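Local atomic coordinates of diaminopimelate decarboxylase (PDB entry 1TWI), a protein that catalyses the pyridoxal 5'-phosphate-dependent decarboxylation of meso-diaminopimelate to L-lysine, working as a homodimer. Residues E56-E61 and T274-K279; A87-G92 and Y96-S101; M122-E125 and A130-V133; R226-F231 and E243-G248. All coordinates share one frame; numbering follows the deposited sequence.

Contact 1: E56-E61 and T274-K279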
loop_
_atom_site.group_PDB
_atom_site.type_symbol
_atom_site.label_atom_id
_atom_site.label_comp_id
_atom_site.label_asym_id
_atom_site.label_seq_id
_atom_site.Cartn_x
_atom_site.Cartn_y
_atom_site.Cartn_z
ATOM N N GLU A 56 -32.118 8.260 -25.011
ATOM C CA GLU A 56 -33.064 8.052 -26.106
ATOM C C GLU A 56 -34.491 7.984 -25.632
ATOM O O GLU A 56 -35.395 8.553 -26.242
ATOM C CB GLU A 56 -32.755 6.743 -26.845
ATOM C CG GLU A 56 -31.436 6.766 -27.593
ATOM C CD GLU A 56 -31.031 5.419 -28.144
ATOM O OE1 GLU A 56 -31.677 4.385 -27.804
ATOM O OE2 GLU A 56 -30.037 5.405 -28.918
ATOM N N GLU A 57 -34.711 7.263 -24.547
ATOM C CA GLU A 57 -36.072 7.099 -24.070
ATOM C C GLU A 57 -36.625 8.107 -23.090
ATOM O O GLU A 57 -37.837 8.261 -23.032
ATOM C CB GLU A 57 -36.237 5.700 -23.483
ATOM C CG GLU A 57 -36.705 4.647 -24.539
ATOM C CD GLU A 57 -36.793 3.265 -23.939
ATOM O OE1 GLU A 57 -37.389 3.165 -22.845
ATOM O OE2 GLU A 57 -36.272 2.278 -24.540
ATOM N N THR A 58 -35.757 8.785 -22.327
ATOM C CA THR A 58 -36.190 9.744 -21.297
ATOM C C THR A 58 -35.870 11.210 -21.665
ATOM O O THR A 58 -36.377 12.138 -21.051
ATOM C CB THR A 58 -35.431 9.465 -19.911
ATOM O OG1 THR A 58 -34.046 9.819 -20.078
ATOM C CG2 THR A 58 -35.518 8.003 -19.502
ATOM N N GLY A 59 -35.024 11.433 -22.655
ATOM C CA GLY A 59 -34.659 12.814 -22.947
ATOM C C GLY A 59 -33.699 13.380 -21.888
ATOM O O GLY A 59 -33.248 14.515 -22.001
ATOM N N LYS A 60 -33.360 12.610 -20.860
ATOM C CA LYS A 60 -32.428 13.125 -19.833
ATOM C C LYS A 60 -30.969 12.811 -20.158
ATOM O O LYS A 60 -30.669 12.147 -21.149
ATOM C CB LYS A 60 -32.817 12.554 -18.466
ATOM C CG LYS A 60 -34.208 13.060 -18.027
ATOM C CD LYS A 60 -34.213 14.576 -18.075
ATOM C CE LYS A 60 -34.665 15.283 -16.813
ATOM N NZ LYS A 60 -36.167 15.427 -16.775
ATOM N N GLU A 61 -30.040 13.287 -19.357
ATOM C CA GLU A 61 -28.653 12.979 -19.698
ATOM C C GLU A 61 -28.130 11.697 -19.025
ATOM O O GLU A 61 -28.634 11.279 -17.982
ATOM C CB GLU A 61 -27.787 14.181 -19.301
ATOM C CG GLU A 61 -26.473 14.294 -20.078
ATOM C CD GLU A 61 -25.679 15.570 -19.698
ATOM O OE1 GLU A 61 -26.295 16.489 -19.041
ATOM O OE2 GLU A 61 -24.453 15.629 -20.060
ATOM N N THR A 274 -35.271 -1.304 -14.535
ATOM C CA THR A 274 -35.743 -1.132 -13.177
ATOM C C THR A 274 -36.202 0.304 -12.988
ATOM O O THR A 274 -37.320 0.533 -12.490
ATOM C CB THR A 274 -34.688 -1.466 -12.116
ATOM O OG1 THR A 274 -34.436 -2.867 -12.140
ATOM C CG2 THR A 274 -35.222 -1.117 -10.700
ATOM N N MET A 275 -35.376 1.288 -13.363
ATOM C CA MET A 275 -35.777 2.688 -13.175
ATOM C C MET A 275 -37.066 3.069 -13.929
ATOM O O MET A 275 -37.856 3.870 -13.419
ATOM C CB MET A 275 -34.660 3.668 -13.616
ATOM C CG MET A 275 -33.390 3.563 -12.727
ATOM S SD MET A 275 -32.085 4.579 -13.355
ATOM C CE MET A 275 -32.738 6.157 -12.741
ATOM N N LEU A 276 -37.277 2.521 -15.133
ATOM C CA LEU A 276 -38.495 2.869 -15.876
ATOM C C LEU A 276 -39.806 2.373 -15.236
ATOM O O LEU A 276 -40.859 2.849 -15.587
ATOM C CB LEU A 276 -38.421 2.385 -17.322
ATOM C CG LEU A 276 -37.377 3.125 -18.165
ATOM C CD1 LEU A 276 -37.327 2.471 -19.543
ATOM C CD2 LEU A 276 -37.757 4.585 -18.322
ATOM N N LYS A 277 -39.737 1.446 -14.284
ATOM C CA LYS A 277 -40.914 0.977 -13.556
ATOM C C LYS A 277 -41.493 2.118 -12.741
ATOM O O LYS A 277 -42.673 2.073 -12.330
ATOM C CB LYS A 277 -40.534 -0.116 -12.550
ATOM C CG LYS A 277 -40.179 -1.446 -13.216
ATOM C CD LYS A 277 -39.517 -2.428 -12.273
ATOM C CE LYS A 277 -39.341 -3.743 -13.014
ATOM N NZ LYS A 277 -39.012 -4.854 -12.053
ATOM N N TYR A 278 -40.674 3.140 -12.481
ATOM C CA TYR A 278 -41.123 4.247 -11.609
ATOM C C TYR A 278 -41.585 5.501 -12.300
ATOM O O TYR A 278 -41.929 6.485 -11.606
ATOM C CB TYR A 278 -39.999 4.646 -10.626
ATOM C CG TYR A 278 -39.521 3.518 -9.741
ATOM C CD1 TYR A 278 -38.701 2.512 -10.235
ATOM C CD2 TYR A 278 -39.904 3.462 -8.396
ATOM C CE1 TYR A 278 -38.262 1.458 -9.409
ATOM C CE2 TYR A 278 -39.475 2.424 -7.561
ATOM C CZ TYR A 278 -38.656 1.423 -8.074
ATOM O OH TYR A 278 -38.268 0.399 -7.212
ATOM N N LYS A 279 -41.613 5.461 -13.643
ATOM C CA LYS A 279 -41.975 6.614 -14.465
ATOM C C LYS A 279 -43.345 7.209 -14.237
ATOM O O LYS A 279 -43.590 8.336 -14.647
ATOM C CB LYS A 279 -41.828 6.315 -15.953
ATOM C CG LYS A 279 -42.883 5.366 -16.483
ATOM C CD LYS A 279 -43.136 5.630 -17.945
ATOM C CE LYS A 279 -42.670 4.520 -18.847
ATOM N NZ LYS A 279 -43.372 4.700 -20.191
#

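Contact 2: A87-G92 and Y96-S101. With PLP (pyridoxal-5'-phosphate), chain E.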
loop_
_atom_site.group_PDB
_atom_site.type_symbol
_atom_site.label_atom_id
_atom_site.label_comp_id
_atom_site.label_asym_id
_atom_site.label_seq_id
_atom_site.Cartn_x
_atom_site.Cartn_y
_atom_site.Cartn_z
ATOM N N ALA A 87 -16.055 12.787 -14.320
ATOM C CA ALA A 87 -15.146 12.336 -13.265
ATOM C C ALA A 87 -15.796 12.243 -11.906
ATOM O O ALA A 87 -16.518 13.144 -11.506
ATOM C CB ALA A 87 -13.954 13.304 -13.145
ATOM N N ASP A 88 -15.531 11.142 -11.222
ATOM C CA ASP A 88 -15.947 10.938 -9.818
ATOM C C ASP A 88 -14.605 11.193 -9.039
ATOM O O ASP A 88 -13.707 10.383 -9.117
ATOM C CB ASP A 88 -16.432 9.493 -9.620
ATOM C CG ASP A 88 -16.180 8.993 -8.204
ATOM O OD1 ASP A 88 -16.092 9.844 -7.238
ATOM O OD2 ASP A 88 -16.015 7.767 -8.031
ATOM N N VAL A 89 -14.471 12.311 -8.319
ATOM C CA VAL A 89 -13.236 12.602 -7.589
ATOM C C VAL A 89 -13.500 12.460 -6.100
ATOM O O VAL A 89 -14.617 12.725 -5.643
ATOM C CB VAL A 89 -12.721 14.044 -7.921
ATOM C CG1 VAL A 89 -12.415 14.122 -9.480
ATOM C CG2 VAL A 89 -13.816 15.119 -7.493
ATOM N N VAL A 90 -12.497 12.039 -5.326
ATOM C CA VAL A 90 -12.725 11.820 -3.884
ATOM C C VAL A 90 -11.797 12.645 -3.001
ATOM O O VAL A 90 -11.744 12.471 -1.785
ATOM C CB VAL A 90 -12.586 10.310 -3.524
ATOM C CG1 VAL A 90 -13.669 9.513 -4.179
ATOM C CG2 VAL A 90 -11.258 9.775 -3.932
ATOM N N SER A 91 -11.081 13.576 -3.632
ATOM C CA SER A 91 -10.152 14.447 -2.897
ATOM C C SER A 91 -9.837 15.727 -3.698
ATOM O O SER A 91 -10.035 15.782 -4.930
ATOM C CB SER A 91 -8.830 13.697 -2.705
ATOM O OG SER A 91 -8.130 13.725 -3.952
ATOM N N GLY A 92 -9.305 16.736 -3.009
ATOM C CA GLY A 92 -8.892 17.937 -3.722
ATOM C C GLY A 92 -7.847 17.593 -4.811
ATOM O O GLY A 92 -7.829 18.239 -5.841
ATOM N N TYR A 96 -8.327 18.563 -8.639
ATOM C CA TYR A 96 -7.280 19.358 -9.307
ATOM C C TYR A 96 -6.917 18.659 -10.630
ATOM O O TYR A 96 -6.844 19.274 -11.697
ATOM C CB TYR A 96 -6.060 19.395 -8.358
ATOM C CG TYR A 96 -4.933 20.286 -8.766
ATOM C CD1 TYR A 96 -4.970 21.637 -8.427
ATOM C CD2 TYR A 96 -3.814 19.781 -9.428
ATOM C CE1 TYR A 96 -3.912 22.480 -8.741
ATOM C CE2 TYR A 96 -2.713 20.630 -9.748
ATOM C CZ TYR A 96 -2.803 21.983 -9.386
ATOM O OH TYR A 96 -1.787 22.878 -9.659
ATOM N N ILE A 97 -6.631 17.362 -10.568
ATOM C CA ILE A 97 -6.302 16.639 -11.795
ATOM C C ILE A 97 -7.484 16.666 -12.817
ATOM O O ILE A 97 -7.245 16.825 -14.035
ATOM C CB ILE A 97 -5.893 15.159 -11.460
ATOM C CG1 ILE A 97 -4.539 15.133 -10.746
ATOM C CG2 ILE A 97 -5.792 14.332 -12.699
ATOM C CD1 ILE A 97 -4.323 13.777 -10.020
ATOM N N ALA A 98 -8.730 16.502 -12.362
ATOM C CA ALA A 98 -9.861 16.533 -13.307
ATOM C C ALA A 98 -9.931 17.865 -14.034
ATOM O O ALA A 98 -10.153 17.900 -15.261
ATOM C CB ALA A 98 -11.239 16.250 -12.587
ATOM N N LYS A 99 -9.764 18.963 -13.277
ATOM C CA LYS A 99 -9.814 20.296 -13.890
ATOM C C LYS A 99 -8.615 20.477 -14.808
ATOM O O LYS A 99 -8.796 21.000 -15.894
ATOM C CB LYS A 99 -9.855 21.413 -12.836
ATOM C CG LYS A 99 -11.090 21.431 -11.965
ATOM C CD LYS A 99 -12.327 21.680 -12.775
ATOM C CE LYS A 99 -12.503 23.201 -13.082
ATOM N NZ LYS A 99 -13.749 23.480 -13.871
ATOM N N LEU A 100 -7.405 20.058 -14.403
ATOM C CA LEU A 100 -6.274 20.188 -15.316
ATOM C C LEU A 100 -6.454 19.232 -16.526
ATOM O O LEU A 100 -5.796 19.380 -17.547
ATOM C CB LEU A 100 -4.936 19.878 -14.629
ATOM C CG LEU A 100 -4.508 21.015 -13.658
ATOM C CD1 LEU A 100 -3.039 20.749 -13.183
ATOM C CD2 LEU A 100 -4.621 22.403 -14.368
ATOM N N SER A 101 -7.364 18.278 -16.430
ATOM C CA SER A 101 -7.533 17.351 -17.570
ATOM C C SER A 101 -8.630 17.866 -18.511
ATOM O O SER A 101 -8.957 17.214 -19.504
ATOM C CB SER A 101 -7.930 15.971 -17.053
ATOM O OG SER A 101 -6.859 15.391 -16.312
HETATM N N1 PLP E . -17.861 5.368 -6.680
HETATM C C2 PLP E . -17.447 5.344 -5.360
HETATM C C2A PLP E . -18.234 6.241 -4.373
HETATM C C3 PLP E . -16.351 4.546 -5.040
HETATM O O3 PLP E . -15.971 4.548 -3.737
HETATM C C4 PLP E . -15.693 3.758 -5.948
HETATM C C4A PLP E . -14.473 2.896 -5.477
HETATM O O4A PLP E . -14.021 3.163 -4.408
HETATM C C5 PLP E . -16.111 3.773 -7.298
HETATM C C6 PLP E . -17.197 4.574 -7.611
HETATM C C5A PLP E . -15.513 2.967 -8.443
HETATM O O4P PLP E . -15.560 1.539 -8.189
HETATM P P PLP E . -15.117 0.488 -9.290
HETATM O O1P PLP E . -15.297 -0.809 -8.615
HETATM O O2P PLP E . -13.670 0.786 -9.568
HETATM O O3P PLP E . -15.983 0.649 -10.456
#

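Contact 3: M122-E125 and A130-V133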
loop_
_atom_site.group_PDB
_atom_site.type_symbol
_atom_site.label_atom_id
_atom_site.label_comp_id
_atom_site.label_asym_id
_atom_site.label_seq_id
_atom_site.Cartn_x
_atom_site.Cartn_y
_atom_site.Cartn_z
ATOM N N MET A 122 -12.653 24.522 -2.896
ATOM C CA MET A 122 -12.202 24.198 -4.237
ATOM C C MET A 122 -13.322 23.748 -5.144
ATOM O O MET A 122 -13.383 24.181 -6.305
ATOM C CB MET A 122 -11.105 23.116 -4.186
ATOM C CG MET A 122 -10.500 22.748 -5.542
ATOM S SD MET A 122 -9.097 21.481 -5.397
ATOM C CE MET A 122 -8.623 21.898 -3.870
ATOM N N GLY A 123 -14.192 22.862 -4.638
ATOM C CA GLY A 123 -15.304 22.403 -5.469
ATOM C C GLY A 123 -16.280 23.540 -5.790
ATOM O O GLY A 123 -16.866 23.581 -6.889
ATOM N N ILE A 124 -16.488 24.447 -4.837
ATOM C CA ILE A 124 -17.426 25.536 -5.083
ATOM C C ILE A 124 -16.840 26.476 -6.122
ATOM O O ILE A 124 -17.530 26.862 -7.076
ATOM C CB ILE A 124 -17.788 26.278 -3.778
ATOM C CG1 ILE A 124 -18.586 25.319 -2.857
ATOM C CG2 ILE A 124 -18.528 27.557 -4.128
ATOM C CD1 ILE A 124 -18.903 25.865 -1.418
ATOM N N GLU A 125 -15.567 26.805 -5.985
ATOM C CA GLU A 125 -14.899 27.688 -6.962
ATOM C C GLU A 125 -14.877 27.045 -8.379
ATOM O O GLU A 125 -14.983 27.738 -9.403
ATOM C CB GLU A 125 -13.454 27.953 -6.521
ATOM C CG GLU A 125 -13.267 28.914 -5.323
ATOM C CD GLU A 125 -13.728 30.353 -5.601
ATOM O OE1 GLU A 125 -13.626 30.814 -6.744
ATOM O OE2 GLU A 125 -14.179 31.027 -4.666
ATOM N N ALA A 130 -21.859 18.462 -8.440
ATOM C CA ALA A 130 -22.337 18.203 -7.085
ATOM C C ALA A 130 -21.328 17.620 -6.129
ATOM O O ALA A 130 -20.408 16.901 -6.536
ATOM C CB ALA A 130 -23.522 17.233 -7.091
ATOM N N PHE A 131 -21.528 17.937 -4.856
ATOM C CA PHE A 131 -20.808 17.251 -3.802
ATOM C C PHE A 131 -21.833 16.101 -3.461
ATOM O O PHE A 131 -23.040 16.386 -3.239
ATOM C CB PHE A 131 -20.721 18.118 -2.554
ATOM C CG PHE A 131 -19.740 19.251 -2.683
ATOM C CD1 PHE A 131 -18.396 19.060 -2.390
ATOM C CD2 PHE A 131 -20.175 20.511 -3.129
ATOM C CE1 PHE A 131 -17.486 20.107 -2.530
ATOM C CE2 PHE A 131 -19.269 21.594 -3.283
ATOM C CZ PHE A 131 -17.924 21.389 -2.978
ATOM N N ASN A 132 -21.377 14.838 -3.410
ATOM C CA ASN A 132 -22.262 13.748 -2.978
ATOM C C ASN A 132 -22.043 13.724 -1.467
ATOM O O ASN A 132 -21.065 13.158 -0.979
ATOM C CB ASN A 132 -21.838 12.416 -3.618
ATOM C CG ASN A 132 -22.081 12.386 -5.140
ATOM O OD1 ASN A 132 -22.907 13.148 -5.669
ATOM N ND2 ASN A 132 -21.386 11.459 -5.848
ATOM N N VAL A 133 -22.967 14.341 -0.731
ATOM C CA VAL A 133 -22.876 14.513 0.720
ATOM C C VAL A 133 -22.940 13.232 1.462
ATOM O O VAL A 133 -23.857 12.448 1.261
ATOM C CB VAL A 133 -23.992 15.425 1.243
ATOM C CG1 VAL A 133 -23.937 15.518 2.776
ATOM C CG2 VAL A 133 -23.843 16.805 0.606
#

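Contact 4: R226-F231 and E243-G248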
loop_
_atom_site.group_PDB
_atom_site.type_symbol
_atom_site.label_atom_id
_atom_site.label_comp_id
_atom_site.label_asym_id
_atom_site.label_seq_id
_atom_site.Cartn_x
_atom_site.Cartn_y
_atom_site.Cartn_z
ATOM N N ARG A 226 -33.579 -0.688 -7.308
ATOM C CA ARG A 226 -34.923 -0.686 -6.780
ATOM C C ARG A 226 -34.987 0.154 -5.483
ATOM O O ARG A 226 -35.879 0.959 -5.308
ATOM C CB ARG A 226 -35.359 -2.094 -6.416
ATOM C CG ARG A 226 -35.495 -3.081 -7.619
ATOM C CD ARG A 226 -35.978 -4.447 -7.104
ATOM N NE ARG A 226 -36.262 -5.392 -8.185
ATOM C CZ ARG A 226 -36.654 -6.656 -7.996
ATOM N NH1 ARG A 226 -36.798 -7.122 -6.737
ATOM N NH2 ARG A 226 -36.966 -7.424 -9.065
ATOM N N LYS A 227 -34.046 -0.063 -4.575
ATOM C CA LYS A 227 -34.153 0.635 -3.285
ATOM C C LYS A 227 -33.832 2.131 -3.331
ATOM O O LYS A 227 -34.377 2.927 -2.530
ATOM C CB LYS A 227 -33.342 -0.133 -2.254
ATOM C CG LYS A 227 -33.847 -1.605 -2.125
ATOM C CD LYS A 227 -35.255 -1.576 -1.540
ATOM C CE LYS A 227 -36.024 -2.915 -1.771
ATOM N NZ LYS A 227 -35.597 -3.951 -0.860
ATOM N N VAL A 228 -32.976 2.511 -4.285
ATOM C CA VAL A 228 -32.664 3.914 -4.485
ATOM C C VAL A 228 -33.915 4.570 -5.089
ATOM O O VAL A 228 -34.369 5.623 -4.625
ATOM C CB VAL A 228 -31.444 4.119 -5.434
ATOM C CG1 VAL A 228 -31.344 5.627 -5.839
ATOM C CG2 VAL A 228 -30.147 3.681 -4.707
ATOM N N MET A 229 -34.509 3.941 -6.091
ATOM C CA MET A 229 -35.702 4.524 -6.666
ATOM C C MET A 229 -36.869 4.555 -5.657
ATOM O O MET A 229 -37.691 5.503 -5.672
ATOM C CB MET A 229 -36.091 3.772 -7.979
ATOM C CG MET A 229 -35.104 4.022 -9.158
ATOM S SD MET A 229 -34.841 5.804 -9.544
ATOM C CE MET A 229 -36.345 6.204 -10.499
ATOM N N ASP A 230 -36.980 3.523 -4.809
ATOM C CA ASP A 230 -38.029 3.540 -3.798
ATOM C C ASP A 230 -37.834 4.797 -2.939
ATOM O O ASP A 230 -38.803 5.427 -2.495
ATOM C CB ASP A 230 -37.934 2.339 -2.849
ATOM C CG ASP A 230 -38.425 1.013 -3.485
ATOM O OD1 ASP A 230 -39.023 1.022 -4.571
ATOM O OD2 ASP A 230 -38.202 -0.014 -2.844
ATOM N N PHE A 231 -36.581 5.157 -2.668
ATOM C CA PHE A 231 -36.348 6.352 -1.842
ATOM C C PHE A 231 -36.710 7.630 -2.632
ATOM O O PHE A 231 -37.193 8.621 -2.048
ATOM C CB PHE A 231 -34.890 6.388 -1.309
ATOM C CG PHE A 231 -34.625 7.540 -0.357
ATOM C CD1 PHE A 231 -35.266 7.581 0.874
ATOM C CD2 PHE A 231 -33.786 8.595 -0.725
ATOM C CE1 PHE A 231 -35.088 8.685 1.772
ATOM C CE2 PHE A 231 -33.587 9.723 0.159
ATOM C CZ PHE A 231 -34.257 9.732 1.410
ATOM N N GLU A 243 -33.221 15.631 -9.444
ATOM C CA GLU A 243 -32.761 15.821 -10.827
ATOM C C GLU A 243 -31.815 14.759 -11.357
ATOM O O GLU A 243 -31.841 14.423 -12.564
ATOM C CB GLU A 243 -32.078 17.208 -10.959
ATOM C CG GLU A 243 -33.093 18.333 -10.713
ATOM C CD GLU A 243 -32.482 19.699 -10.493
ATOM O OE1 GLU A 243 -31.346 19.936 -10.995
ATOM O OE2 GLU A 243 -33.152 20.550 -9.819
ATOM N N ASP A 244 -30.994 14.214 -10.457
ATOM C CA ASP A 244 -29.952 13.239 -10.785
ATOM C C ASP A 244 -30.004 12.019 -9.892
ATOM O O ASP A 244 -30.134 12.162 -8.680
ATOM C CB ASP A 244 -28.514 13.760 -10.487
ATOM C CG ASP A 244 -28.061 14.934 -11.356
ATOM O OD1 ASP A 244 -28.664 15.174 -12.417
ATOM O OD2 ASP A 244 -27.045 15.606 -10.972
ATOM N N VAL A 245 -29.869 10.839 -10.479
ATOM C CA VAL A 245 -29.716 9.604 -9.709
ATOM C C VAL A 245 -28.348 9.063 -10.159
ATOM O O VAL A 245 -28.091 8.838 -11.340
ATOM C CB VAL A 245 -30.839 8.584 -9.990
ATOM C CG1 VAL A 245 -30.436 7.214 -9.410
ATOM C CG2 VAL A 245 -32.125 9.067 -9.280
ATOM N N ASN A 246 -27.445 8.891 -9.201
ATOM C CA ASN A 246 -26.082 8.424 -9.510
ATOM C C ASN A 246 -25.977 7.085 -8.816
ATOM O O ASN A 246 -26.105 7.013 -7.581
ATOM C CB ASN A 246 -25.086 9.472 -8.953
ATOM C CG ASN A 246 -23.615 9.074 -9.123
ATOM O OD1 ASN A 246 -23.274 7.891 -9.306
ATOM N ND2 ASN A 246 -22.721 10.082 -9.019
ATOM N N LEU A 247 -25.799 6.010 -9.598
ATOM C CA LEU A 247 -25.761 4.695 -8.984
ATOM C C LEU A 247 -24.377 4.146 -8.689
ATOM O O LEU A 247 -24.217 2.963 -8.365
ATOM C CB LEU A 247 -26.607 3.699 -9.824
ATOM C CG LEU A 247 -28.108 4.126 -9.909
ATOM C CD1 LEU A 247 -28.853 3.279 -11.005
ATOM C CD2 LEU A 247 -28.815 3.928 -8.550
ATOM N N GLY A 248 -23.353 5.013 -8.741
ATOM C CA GLY A 248 -22.025 4.537 -8.322
ATOM C C GLY A 248 -21.332 3.621 -9.319
ATOM O O GLY A 248 -21.704 3.548 -10.506
#

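Contact 1: E56-E61 and T274-K279
L276 meets E57 and T58 at the surface of the cofactor-binding barrel, a TIM-like alpha/beta fold, where helices 37-58 and 264-276 approach in its outer layer. The contact is thin: 97 Å² is buried, and no hydrogen bond crosses it. L276 carries it with both methyl groups. Its CG stands anti to the carbonyl carbon (chi1 -68°) and points the isobutyl fork at the other helix. CD1 comes to 3.4 Å from OE1 of E57, whose chain beyond CG is extended and crosses that of L276 at about a right angle. The carboxylate therefore lies against a methyl with one oxygen, while its other oxygen, OE2, forms a salt bridge with R53 one helical turn earlier. K279 NZ is of opposite charge but stays 6.7 Å from E57 OE1, so at most a long-range attraction is likely there. The second fork atom, CD2, lies 4.3 Å from CG2 of T58, a looser apolar touch. R53, W54 and M284 also pack on L276. T58 faces two ways. Its methyl turns to the leucine, while its hydroxyl returns to its own chain, where it pairs with W54 O. Beyond it G59 leaves the helix with positive phi, and an ST turn closes: K60 N donates to T58 OG1 at 3.0 Å, with an N-H...O angle of 160°.

Contact 2: A87-G92 and Y96-S101
Y96 packs on G92 where strand 86-89 turns into helix 92-100, the first connection of a beta-alpha-beta unit in the barrel. Its CB lies 3.3 Å from G92 O, the same oxygen that accepts the Y96 backbone N at 2.9 Å. From CB the side chain turns CG anti to the backbone N (chi1 -173°) and leads away from the strand segment. One ring face takes L100 CG, 4.3 Å above the plane and displaced toward the rim. The ring also meets that of Y420 of the second subunit, with the planes about 35° apart. Two residues on, A98 points its CB at the strand and touches both V89 CG1, at 3.9 Å, and A87 CB, at 4.0 Å. S91 caps the start of the helix, its OG bonding to E94 N and also to N396 O of the second subunit. D88, between A87 and V89, serves the cofactor: OD2 is 3.3 Å from N1 of pyridoxal phosphate and forms a salt bridge with K69, the cofactor-attachment lysine, unattached here, while OD1 bonds to N111. A87 and V89 thus give an apolar seat, while the carboxylate beside N1 would probably favour a positively polarised pyridine nitrogen.

Contact 3: M122-E125 and A130-V133
The phenyl ring of F131 meets helix 117-125 with its CE2-CZ side: I124 CG1 lies at the ring edge, near its plane, whereas G123 CA approaches obliquely. This is helix-on-strand packing inside the beta-alpha-beta unit formed by strand 108-110, helix 117-125 and strand 130-133 of the TIM-like barrel. The geometry supports an apolar contact, since no hydrogen bond crosses it and F131 supplies 58 of the 104 Å² buried. With CG anti to the carbonyl carbon (chi1 -74°), the ring is sent outward from the strand toward the helix. Its CE2 reaches I124 CG1 at 3.8 Å, and the chains of the two residues cross at about a right angle. G123 has no side chain, and so the ring comes directly onto the main chain there, the CA atoms of G123 and F131 being only 7.7 Å apart. Other elements complete the setting. I142 of helix 136-149 and K115 also touch F131, and I124 packs in addition on L149 and A153, so the contact also borders the next helix and strand of the barrel. F131 itself is held in the sheet by backbone bonds with N154 and A156. On the neighbouring residue, N132 ND2 bonds to N111 OD1, and its side chain touches E290, a residue that binds the cofactor. The outermost ring carbon, F131 CZ, closes on the helix backbone, 3.8 Å from G123 CA and 3.9 Å from I124 N.

Contact 4: R226-F231 and E243-G248
V228 and V245 reach toward each other tip to tip, CG1 to CG1 at 4.0 Å, where helix 219-237 lies on strand 244-246. Both valines hold CG1 anti to the backbone N (chi1 169° for V228), which presents that methyl to the partner. L247, two residues beyond V245, joins: its CD2 nestles against the fork of V228, 4.1 Å from V228 CG2 and equally near V228 CG1. At the flank M229 bends its chain back so that SD comes to 4.3 Å from V245 CG2, a loose touch. All four residues are buried, and the interface of 135 Å² has no hydrogen bond across it. Next outward, N246 turns its CB away from the helix. Its OD1 accepts G248 N at 2.9 Å (N-H...O angle 162°), an Asx turn that shapes the chain from N246 to G248, while ND2 bonds to OE2 of E290, a cofactor-binding residue. D244 forms a salt bridge with R129 through OD2 and a hydrogen bond with N286 through OD1. Around this core strand 202-208 contributes V207, which touches both valines, helix 264-276 adds M275 and I271, and the following strand 286-289 packs L287 and L289 on L247.

In the fold
Along the chain, helix 37-58 comes first and opens the widest loop, which contact 1 closes at helix 264-276; the other three contacts are nested inside it, in series, without crossing. Contact 2 closes first, then contact 3, then contact 4, each joining a strand of the one parallel barrel sheet to its connecting helix. Neighbouring contacts touch: G92 O lies 3.5 Å from M122 SD between contacts 2 and 3, and N132 packs on N246 between contacts 3 and 4. Contacts 1 and 4, with centres about 12 Å apart, are joined by a probable hydrogen bond from Y278 to D230.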